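Local coordinates for lactaldehyde dehydrogenase (PDB 2IMP), which oxidises L-lactaldehyde irreversibly to L-lactate with NAD(+), accepts glycolaldehyde and L-glyceraldehyde as well, and serves the breakdown of L-fucose and L-rhamnose, at residues L143-I149 and V222-T228; A46-D51 and E215-K221; A56-E61 and L167-T172. All coordinates share one frame; numbering follows the deposited sequence.

Followed from its N terminus, the chain first lays down helix 43-62, which supplies residues 46-51 to contact 2 and then residues 56-61 to contact 3. Next comes 143-149, the start of contact 1. The end of helix 155-168 returns to close contact 3 at 167-172, the end of helix 209-218 closes contact 2 at 215-221, and the strand directly after it closes contact 1 at 222-228. Contact 3 thus falls wholly within the span of contact 2, and contact 1 crosses both. One early helix is fastened at two levels to later helix ends, beside the parallel strands that these ends lead into; contact 1 touches both other contacts.

Contact 1. Residues L143-I149 and V222-T228; sequences LGVTTGI and VAMVSMT. With NAI (1,4-dihydronicotinamide adenine dinucleotide), chain D.
Strands 145-149 and 224-227 run parallel, their axes 4.6 Å apart at closest and 18° from alignment, with T147 giving its N-H to M224 O and receiving that of S226 on its own oxygen. The pairing continues as I149 N bonds to S226 O at 2.8 Å and I149 O takes the N-H of T228. At A223, where the chain turns a corner, the backbone N bonds to V145 O, and A223 CB lies 3.6 Å from L143 CB. T147 turns two different surfaces to its neighbours. Its CG2 lies 3.6 Å from V222 CG2, where the two side chains cross at about a right angle. Its OG1, set between the backbone N and the carbonyl carbon (chi1 62°), passes 3.4 Å from V225 CG2 and is hydrogen-bonded to L216 O. This pair belongs to the parallel sheet of the Rossmann-like cofactor domain of aldehyde dehydrogenases, where the dinucleotide lies at the C-terminal ends of the strands. I149 and M227 stand there on one face, against I237 of helix 231-242. The CG2 branch of I149 comes within 3.3 Å of O4B of the adenosine ribose of NADH, while CD1 rests on V225 CG2. M227 begins beside I149 CB but bends at its second torsion, which carries CE away to the diphosphate, 3.4 Å from O1A. On the face of M224 and S226, L143 CD1 leans on M224 CB. K162 bonds S226 OG and, past the strand end, T228 OG1; T228 also touches the bound lactate.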
loop_
_atom_site.group_PDB
_atom_site.type_symbol
_atom_site.label_atom_id
_atom_site.label_comp_id
_atom_site.label_asym_id
_atom_site.label_seq_id
_atom_site.Cartn_x
_atom_site.Cartn_y
_atom_site.Cartn_z
ATOM N N LEU A 143 16.061 -5.480 -11.790
ATOM C CA LEU A 143 16.079 -5.333 -13.237
ATOM C C LEU A 143 17.256 -6.099 -13.847
ATOM O O LEU A 143 17.156 -6.684 -14.920
ATOM C CB LEU A 143 16.205 -3.857 -13.624
ATOM C CG LEU A 143 15.182 -2.909 -13.010
ATOM C CD1 LEU A 143 15.397 -1.492 -13.562
ATOM C CD2 LEU A 143 13.773 -3.424 -13.333
ATOM N N GLY A 144 18.368 -6.083 -13.121
ATOM C CA GLY A 144 19.571 -6.751 -13.576
ATOM C C GLY A 144 20.686 -5.730 -13.563
ATOM O O GLY A 144 21.041 -5.212 -12.506
ATOM N N VAL A 145 21.238 -5.438 -14.734
ATOM C CA VAL A 145 22.304 -4.449 -14.842
ATOM C C VAL A 145 21.778 -3.045 -15.156
ATOM O O VAL A 145 21.037 -2.864 -16.119
ATOM C CB VAL A 145 23.314 -4.817 -15.953
ATOM C CG1 VAL A 145 24.306 -3.669 -16.156
ATOM C CG2 VAL A 145 24.055 -6.102 -15.585
ATOM N N THR A 146 22.156 -2.068 -14.339
ATOM C CA THR A 146 21.730 -0.697 -14.564
ATOM C C THR A 146 22.917 0.274 -14.705
ATOM O O THR A 146 24.038 -0.028 -14.275
ATOM C CB THR A 146 20.797 -0.175 -13.420
ATOM O OG1 THR A 146 21.563 0.060 -12.231
ATOM C CG2 THR A 146 19.699 -1.203 -13.104
ATOM N N THR A 147 22.669 1.420 -15.328
ATOM C CA THR A 147 23.718 2.406 -15.494
ATOM C C THR A 147 23.290 3.801 -15.035
ATOM O O THR A 147 22.099 4.136 -15.051
ATOM C CB THR A 147 24.211 2.477 -16.968
ATOM O OG1 THR A 147 23.135 2.881 -17.826
ATOM C CG2 THR A 147 24.714 1.111 -17.427
ATOM N N GLY A 148 24.269 4.590 -14.607
ATOM C CA GLY A 148 23.987 5.928 -14.140
ATOM C C GLY A 148 24.923 6.942 -14.762
ATOM O O GLY A 148 26.146 6.793 -14.735
ATOM N N ILE A 149 24.332 7.973 -15.338
ATOM C CA ILE A 149 25.077 9.048 -15.961
ATOM C C ILE A 149 24.845 10.349 -15.166
ATOM O O ILE A 149 23.719 10.848 -15.102
ATOM C CB ILE A 149 24.633 9.192 -17.428
ATOM C CG1 ILE A 149 24.832 7.849 -18.145
ATOM C CG2 ILE A 149 25.418 10.283 -18.109
ATOM C CD1 ILE A 149 24.304 7.803 -19.565
ATOM N N VAL A 222 22.067 -3.741 -20.632
ATOM C CA VAL A 222 21.564 -2.797 -19.641
ATOM C C VAL A 222 20.022 -2.821 -19.529
ATOM O O VAL A 222 19.332 -2.582 -20.512
ATOM C CB VAL A 222 22.016 -1.350 -19.978
ATOM C CG1 VAL A 222 21.396 -0.357 -18.997
ATOM C CG2 VAL A 222 23.540 -1.260 -19.931
ATOM N N ALA A 223 19.504 -3.135 -18.343
ATOM C CA ALA A 223 18.061 -3.169 -18.130
ATOM C C ALA A 223 17.449 -1.747 -18.007
ATOM O O ALA A 223 16.320 -1.496 -18.425
ATOM C CB ALA A 223 17.742 -3.979 -16.883
ATOM N N MET A 224 18.220 -0.833 -17.432
ATOM C CA MET A 224 17.782 0.545 -17.281
ATOM C C MET A 224 18.927 1.562 -17.208
ATOM O O MET A 224 19.946 1.322 -16.558
ATOM C CB MET A 224 16.905 0.714 -16.025
ATOM C CG MET A 224 16.426 2.164 -15.800
ATOM S SD MET A 224 15.235 2.408 -14.443
ATOM C CE MET A 224 16.358 2.411 -13.002
ATOM N N VAL A 225 18.755 2.675 -17.911
ATOM C CA VAL A 225 19.728 3.742 -17.866
ATOM C C VAL A 225 19.165 4.955 -17.100
ATOM O O VAL A 225 18.090 5.461 -17.422
ATOM C CB VAL A 225 20.186 4.193 -19.289
ATOM C CG1 VAL A 225 18.993 4.657 -20.124
ATOM C CG2 VAL A 225 21.215 5.322 -19.158
ATOM N N SER A 226 19.876 5.369 -16.060
ATOM C CA SER A 226 19.461 6.505 -15.257
ATOM C C SER A 226 20.372 7.712 -15.450
ATOM O O SER A 226 21.593 7.596 -15.353
ATOM C CB SER A 226 19.432 6.129 -13.774
ATOM O OG SER A 226 19.083 7.255 -12.984
ATOM N N MET A 227 19.776 8.863 -15.727
ATOM C CA MET A 227 20.564 10.055 -15.949
ATOM C C MET A 227 19.942 11.367 -15.460
ATOM O O MET A 227 18.727 11.564 -15.513
ATOM C CB MET A 227 20.902 10.174 -17.445
ATOM C CG MET A 227 21.548 11.494 -17.861
ATOM S SD MET A 227 20.361 12.765 -18.371
ATOM C CE MET A 227 21.465 14.109 -18.815
ATOM N N THR A 228 20.805 12.241 -14.966
ATOM C CA THR A 228 20.401 13.554 -14.515
ATOM C C THR A 228 21.241 14.633 -15.226
ATOM O O THR A 228 22.456 14.462 -15.369
ATOM C CB THR A 228 20.563 13.690 -12.995
ATOM O OG1 THR A 228 19.734 12.720 -12.342
ATOM C CG2 THR A 228 20.157 15.088 -12.538
HETATM P PA NAI D . 24.670 17.334 -19.420
HETATM O O1A NAI D . 23.517 16.617 -19.987
HETATM O O2A NAI D . 25.426 18.169 -20.459
HETATM O O5B NAI D . 25.656 16.280 -18.737
HETATM C C5B NAI D . 25.252 15.352 -17.741
HETATM C C4B NAI D . 25.796 13.941 -18.019
HETATM O O4B NAI D . 25.291 13.420 -19.249
HETATM C C3B NAI D . 27.326 13.864 -18.141
HETATM O O3B NAI D . 27.815 12.724 -17.440
HETATM C C2B NAI D . 27.543 13.821 -19.640
HETATM O O2B NAI D . 28.773 13.294 -20.065
HETATM C C1B NAI D . 26.355 13.021 -20.110
HETATM N N9A NAI D . 25.992 13.260 -21.539
HETATM C C8A NAI D . 25.990 14.433 -22.292
HETATM N N7A NAI D . 25.581 14.135 -23.563
HETATM C C5A NAI D . 25.328 12.810 -23.636
HETATM C C6A NAI D . 24.886 11.970 -24.679
HETATM N N6A NAI D . 24.641 12.460 -25.893
HETATM N N1A NAI D . 24.711 10.600 -24.432
HETATM C C2A NAI D . 24.967 10.070 -23.159
HETATM N N3A NAI D . 25.406 10.912 -22.125
HETATM C C4A NAI D . 25.577 12.255 -22.364
HETATM O O3 NAI D . 24.064 18.245 -18.246
HETATM P PN NAI D . 24.875 19.075 -17.126
HETATM O O1N NAI D . 25.862 18.219 -16.445
HETATM O O2N NAI D . 23.848 19.755 -16.267
HETATM O O5D NAI D . 25.580 20.203 -18.050
HETATM C C5D NAI D . 26.935 20.225 -18.422
HETATM C C4D NAI D . 27.125 21.422 -19.325
HETATM O O4D NAI D . 28.409 21.343 -19.938
HETATM C C3D NAI D . 26.182 21.805 -20.488
HETATM O O3D NAI D . 25.399 22.928 -20.131
HETATM C C2D NAI D . 27.074 22.076 -21.672
HETATM O O2D NAI D . 26.664 23.193 -22.427
HETATM C C1D NAI D . 28.432 22.233 -21.033
HETATM N N1N NAI D . 29.523 21.941 -22.017
HETATM C C2N NAI D . 29.914 20.606 -22.171
HETATM C C3N NAI D . 30.948 20.279 -23.089
HETATM C C7N NAI D . 31.389 18.844 -23.267
HETATM O O7N NAI D . 32.405 18.565 -24.173
HETATM N N7N NAI D . 30.852 17.822 -22.599
HETATM C C4N NAI D . 31.567 21.336 -23.836
HETATM C C5N NAI D . 31.152 22.690 -23.666
HETATM C C6N NAI D . 30.122 22.976 -22.742
#

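Contact 2. Residues A46-D51 and E215-K221; sequences ARKAID and ELAGNPK
E215 OE2 is gripped from two sources, a salt bridge to R47 NE at 3.1 Å and a hydrogen bond from N219 ND2 at 2.9 Å that arrives nearly in line with the C-O bond. The carboxylate does not lie flat against the guanidinium: the two planes stand 60° apart, and E215 OE1 sits over one face of the arginine group, 3.3 Å from NH2. A bend at the second torsion of E215 (chi2 55°) turns the acid this way while its CG packs on A46 CB at 3.4 Å. N219 ND2 also donates to a water that in turn donates to D51 OD1. That same aspartate oxygen forms a salt bridge with K221 NZ, which approaches from above the carboxylate plane and has a second acidic partner in E54. Beside this polar chain I50 packs on the same turn, CD1 meeting N219 CB at 3.6 Å and CG2 meeting K221 CB. Replacing E215 with a leucine would probably leave R47 without this acidic mate and N219 with one acceptor fewer, freer to turn. The other end of that amide is fixed too, because N219 OD1 accepts from K221 N at 2.8 Å in its carbonyl plane. This is an Asx turn, placed where helix 209-218, which carries the NAD-binding Q214, gives way to strand 222-227.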
loop_
_atom_site.group_PDB
_atom_site.type_symbol
_atom_site.label_atom_id
_atom_site.label_comp_id
_atom_site.label_asym_id
_atom_site.label_seq_id
_atom_site.Cartn_x
_atom_site.Cartn_y
_atom_site.Cartn_z
ATOM N N ALA A 46 33.221 0.880 -21.309
ATOM C CA ALA A 46 31.891 0.747 -20.741
ATOM C C ALA A 46 31.423 -0.719 -20.812
ATOM O O ALA A 46 30.855 -1.251 -19.857
ATOM C CB ALA A 46 30.902 1.654 -21.488
ATOM N N ARG A 47 31.691 -1.357 -21.955
ATOM C CA ARG A 47 31.319 -2.752 -22.142
ATOM C C ARG A 47 31.983 -3.681 -21.119
ATOM O O ARG A 47 31.347 -4.599 -20.604
ATOM C CB ARG A 47 31.664 -3.229 -23.554
ATOM C CG ARG A 47 30.960 -2.469 -24.649
ATOM C CD ARG A 47 30.949 -3.249 -25.957
ATOM N NE ARG A 47 30.271 -2.494 -27.008
ATOM C CZ ARG A 47 30.884 -1.678 -27.859
ATOM N NH1 ARG A 47 32.200 -1.519 -27.796
ATOM N NH2 ARG A 47 30.180 -1.009 -28.763
ATOM N N LYS A 48 33.262 -3.438 -20.838
ATOM C CA LYS A 48 33.964 -4.241 -19.844
ATOM C C LYS A 48 33.288 -4.123 -18.466
ATOM O O LYS A 48 33.114 -5.115 -17.752
ATOM C CB LYS A 48 35.427 -3.802 -19.729
ATOM C CG LYS A 48 36.268 -4.104 -20.957
ATOM C CD LYS A 48 37.676 -3.525 -20.825
ATOM C CE LYS A 48 38.451 -3.676 -22.130
ATOM N NZ LYS A 48 39.767 -2.973 -22.102
ATOM N N ALA A 49 32.909 -2.896 -18.119
ATOM C CA ALA A 49 32.228 -2.642 -16.857
ATOM C C ALA A 49 30.840 -3.304 -16.833
ATOM O O ALA A 49 30.452 -3.941 -15.854
ATOM C CB ALA A 49 32.096 -1.134 -16.624
ATOM N N ILE A 50 30.110 -3.143 -17.932
ATOM C CA ILE A 50 28.794 -3.743 -18.051
ATOM C C ILE A 50 28.858 -5.281 -17.993
ATOM O O ILE A 50 28.045 -5.918 -17.317
ATOM C CB ILE A 50 28.097 -3.292 -19.355
ATOM C CG1 ILE A 50 27.745 -1.805 -19.245
ATOM C CG2 ILE A 50 26.841 -4.123 -19.602
ATOM C CD1 ILE A 50 27.152 -1.208 -20.503
ATOM N N ASP A 51 29.835 -5.863 -18.688
ATOM C CA ASP A 51 29.992 -7.312 -18.653
ATOM C C ASP A 51 30.318 -7.810 -17.238
ATOM O O ASP A 51 29.859 -8.873 -16.817
ATOM C CB ASP A 51 31.089 -7.778 -19.624
ATOM C CG ASP A 51 30.689 -7.610 -21.079
ATOM O OD1 ASP A 51 29.479 -7.695 -21.378
ATOM O OD2 ASP A 51 31.584 -7.410 -21.927
ATOM N N GLU A 215 27.295 4.467 -24.726
ATOM C CA GLU A 215 27.405 3.017 -24.569
ATOM C C GLU A 215 26.603 2.529 -23.326
ATOM O O GLU A 215 26.019 1.444 -23.326
ATOM C CB GLU A 215 28.881 2.612 -24.462
ATOM C CG GLU A 215 29.158 1.113 -24.362
ATOM C CD GLU A 215 28.547 0.286 -25.495
ATOM O OE1 GLU A 215 28.389 0.807 -26.616
ATOM O OE2 GLU A 215 28.241 -0.901 -25.264
ATOM N N LEU A 216 26.567 3.359 -22.287
ATOM C CA LEU A 216 25.813 3.012 -21.092
ATOM C C LEU A 216 24.287 3.053 -21.347
ATOM O O LEU A 216 23.499 2.436 -20.629
ATOM C CB LEU A 216 26.184 3.949 -19.937
ATOM C CG LEU A 216 27.639 3.869 -19.447
ATOM C CD1 LEU A 216 27.859 4.857 -18.313
ATOM C CD2 LEU A 216 27.968 2.454 -18.987
ATOM N N ALA A 217 23.899 3.785 -22.386
ATOM C CA ALA A 217 22.499 3.890 -22.764
ATOM C C ALA A 217 22.080 2.883 -23.862
ATOM O O ALA A 217 20.951 2.380 -23.862
ATOM C CB ALA A 217 22.186 5.317 -23.229
ATOM N N GLY A 218 23.013 2.583 -24.765
ATOM C CA GLY A 218 22.725 1.685 -25.868
ATOM C C GLY A 218 23.115 0.225 -25.765
ATOM O O GLY A 218 22.736 -0.570 -26.622
ATOM N N ASN A 219 23.878 -0.153 -24.749
ATOM C CA ASN A 219 24.258 -1.554 -24.615
ATOM C C ASN A 219 23.045 -2.460 -24.271
ATOM O O ASN A 219 22.322 -2.205 -23.307
ATOM C CB ASN A 219 25.348 -1.699 -23.553
ATOM C CG ASN A 219 25.946 -3.088 -23.522
ATOM O OD1 ASN A 219 25.260 -4.064 -23.215
ATOM N ND2 ASN A 219 27.232 -3.186 -23.848
ATOM N N PRO A 220 22.821 -3.519 -25.066
ATOM C CA PRO A 220 21.706 -4.454 -24.867
ATOM C C PRO A 220 21.638 -5.184 -23.503
ATOM O O PRO A 220 20.584 -5.684 -23.119
ATOM C CB PRO A 220 21.857 -5.427 -26.041
ATOM C CG PRO A 220 23.336 -5.443 -26.274
ATOM C CD PRO A 220 23.700 -3.974 -26.158
ATOM N N LYS A 221 22.753 -5.249 -22.787
ATOM C CA LYS A 221 22.754 -5.913 -21.492
ATOM C C LYS A 221 22.226 -5.028 -20.346
ATOM O O LYS A 221 21.988 -5.504 -19.235
ATOM C CB LYS A 221 24.162 -6.395 -21.149
ATOM C CG LYS A 221 24.707 -7.433 -22.111
ATOM C CD LYS A 221 26.084 -7.895 -21.676
ATOM C CE LYS A 221 26.598 -9.002 -22.574
ATOM N NZ LYS A 221 27.863 -9.548 -22.044
HETATM O O HOH W 1 28.822 -5.572 -23.416
#

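Contact 3. Residues A56-E61 and L167-T172; sequences AQPEWE and LLTGNT
W60 reaches from helix 43-62 over the end of helix 155-168, its CG anti to the backbone N (chi1 -179°), which brings the NE1 edge of the indole to the turn. CB lies loosely by T172 CG2. CD1 comes next, near N171 O and 3.6 Å from G170 C, and NE1 donates to L167 O at 3.0 Å. This bond is bent, 138° at the hydrogen, but it uses a lone pair in the carbonyl plane, although the oxygen sits somewhat out of the ring plane. L167 O accepts from G170 N as well, within the Schellman motif that ends the helix. Farther out, W60 CZ2 packs 3.8 Å from L167 CG. Three residues earlier in the helix, Q57 NE2 donates twice, to G170 O at 3.0 Å and to E61 OE1 at 2.9 Å, which fixes the rotation of its amide. G170 has a positive phi, and a side chain on it would press on E61 CG. T172 CG2 rests 3.5 Å from Q57 CA, and its OG1 bonds to A53 O. Around this seam, W71 of helix 65-81 meets the W60 ring at an angle, while T172 opens strand 172-176, which runs parallel beside strand 134-149.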
loop_
_atom_site.group_PDB
_atom_site.type_symbol
_atom_site.label_atom_id
_atom_site.label_comp_id
_atom_site.label_asym_id
_atom_site.label_seq_id
_atom_site.Cartn_x
_atom_site.Cartn_y
_atom_site.Cartn_z
ATOM N N ALA A 56 28.284 -10.460 -12.012
ATOM C CA ALA A 56 28.052 -10.376 -10.572
ATOM C C ALA A 56 26.583 -10.278 -10.126
ATOM O O ALA A 56 26.260 -10.589 -8.979
ATOM C CB ALA A 56 28.813 -9.191 -10.005
ATOM N N GLN A 57 25.712 -9.853 -11.034
ATOM C CA GLN A 57 24.311 -9.650 -10.690
ATOM C C GLN A 57 23.537 -10.849 -10.063
ATOM O O GLN A 57 22.880 -10.681 -9.041
ATOM C CB GLN A 57 23.562 -9.089 -11.905
ATOM C CG GLN A 57 22.229 -8.441 -11.572
ATOM C CD GLN A 57 21.126 -9.468 -11.372
ATOM O OE1 GLN A 57 21.123 -10.501 -12.022
ATOM N NE2 GLN A 57 20.179 -9.173 -10.486
ATOM N N PRO A 58 23.607 -12.052 -10.667
ATOM C CA PRO A 58 22.889 -13.203 -10.100
ATOM C C PRO A 58 23.252 -13.461 -8.614
ATOM O O PRO A 58 22.365 -13.607 -7.771
ATOM C CB PRO A 58 23.315 -14.355 -11.005
ATOM C CG PRO A 58 23.481 -13.671 -12.337
ATOM C CD PRO A 58 24.223 -12.403 -11.961
ATOM N N GLU A 59 24.549 -13.530 -8.324
ATOM C CA GLU A 59 25.019 -13.734 -6.956
ATOM C C GLU A 59 24.587 -12.594 -6.006
ATOM O O GLU A 59 24.247 -12.833 -4.845
ATOM C CB GLU A 59 26.543 -13.811 -6.913
ATOM C CG GLU A 59 27.167 -15.134 -7.275
ATOM C CD GLU A 59 28.687 -15.084 -7.131
ATOM O OE1 GLU A 59 29.344 -14.383 -7.937
ATOM O OE2 GLU A 59 29.221 -15.733 -6.201
ATOM N N TRP A 60 24.642 -11.365 -6.514
ATOM C CA TRP A 60 24.255 -10.201 -5.729
ATOM C C TRP A 60 22.749 -10.231 -5.402
ATOM O O TRP A 60 22.356 -10.086 -4.245
ATOM C CB TRP A 60 24.643 -8.914 -6.482
ATOM C CG TRP A 60 24.318 -7.618 -5.758
ATOM C CD1 TRP A 60 23.353 -6.709 -6.094
ATOM C CD2 TRP A 60 24.962 -7.105 -4.584
ATOM N NE1 TRP A 60 23.355 -5.662 -5.200
ATOM C CE2 TRP A 60 24.325 -5.878 -4.266
ATOM C CE3 TRP A 60 26.003 -7.558 -3.769
ATOM C CZ2 TRP A 60 24.712 -5.100 -3.163
ATOM C CZ3 TRP A 60 26.387 -6.778 -2.668
ATOM C CH2 TRP A 60 25.735 -5.565 -2.380
ATOM N N GLU A 61 21.917 -10.443 -6.418
ATOM C CA GLU A 61 20.487 -10.526 -6.160
ATOM C C GLU A 61 20.136 -11.721 -5.243
ATOM O O GLU A 61 19.193 -11.654 -4.457
ATOM C CB GLU A 61 19.678 -10.622 -7.468
ATOM C CG GLU A 61 18.167 -10.719 -7.214
ATOM C CD GLU A 61 17.295 -10.481 -8.452
ATOM O OE1 GLU A 61 17.796 -10.608 -9.595
ATOM O OE2 GLU A 61 16.086 -10.176 -8.269
ATOM N N LEU A 167 21.475 -0.984 -5.870
ATOM C CA LEU A 167 22.086 -2.091 -5.137
ATOM C C LEU A 167 21.157 -2.767 -4.113
ATOM O O LEU A 167 21.114 -3.995 -4.013
ATOM C CB LEU A 167 23.354 -1.626 -4.422
ATOM C CG LEU A 167 24.657 -1.886 -5.180
ATOM C CD1 LEU A 167 24.591 -1.245 -6.558
ATOM C CD2 LEU A 167 25.831 -1.335 -4.374
ATOM N N LEU A 168 20.434 -1.949 -3.356
ATOM C CA LEU A 168 19.514 -2.465 -2.353
ATOM C C LEU A 168 18.535 -3.513 -2.922
ATOM O O LEU A 168 18.325 -4.560 -2.326
ATOM C CB LEU A 168 18.727 -1.307 -1.726
ATOM C CG LEU A 168 17.884 -1.585 -0.467
ATOM C CD1 LEU A 168 16.643 -2.407 -0.823
ATOM C CD2 LEU A 168 18.740 -2.310 0.577
ATOM N N THR A 169 17.973 -3.208 -4.091
ATOM C CA THR A 169 17.014 -4.083 -4.751
ATOM C C THR A 169 17.612 -5.271 -5.549
ATOM O O THR A 169 16.886 -6.007 -6.226
ATOM C CB THR A 169 16.093 -3.256 -5.683
ATOM O OG1 THR A 169 16.890 -2.459 -6.570
ATOM C CG2 THR A 169 15.195 -2.332 -4.856
ATOM N N GLY A 170 18.928 -5.444 -5.471
ATOM C CA GLY A 170 19.556 -6.558 -6.161
ATOM C C GLY A 170 20.132 -6.314 -7.546
ATOM O O GLY A 170 20.510 -7.265 -8.231
ATOM N N ASN A 171 20.172 -5.062 -7.982
ATOM C CA ASN A 171 20.755 -4.731 -9.279
ATOM C C ASN A 171 22.248 -4.418 -9.142
ATOM O O ASN A 171 22.715 -4.129 -8.047
ATOM C CB ASN A 171 20.126 -3.460 -9.879
ATOM C CG ASN A 171 18.622 -3.539 -10.012
ATOM O OD1 ASN A 171 18.113 -4.090 -11.002
ATOM N ND2 ASN A 171 17.897 -3.007 -9.042
ATOM N N THR A 172 22.983 -4.510 -10.241
ATOM C CA THR A 172 24.374 -4.095 -10.228
ATOM C C THR A 172 24.441 -2.794 -11.030
ATOM O O THR A 172 23.501 -2.487 -11.768
ATOM C CB THR A 172 25.335 -5.157 -10.819
ATOM O OG1 THR A 172 24.915 -5.538 -12.135
ATOM C CG2 THR A 172 25.374 -6.374 -9.918
#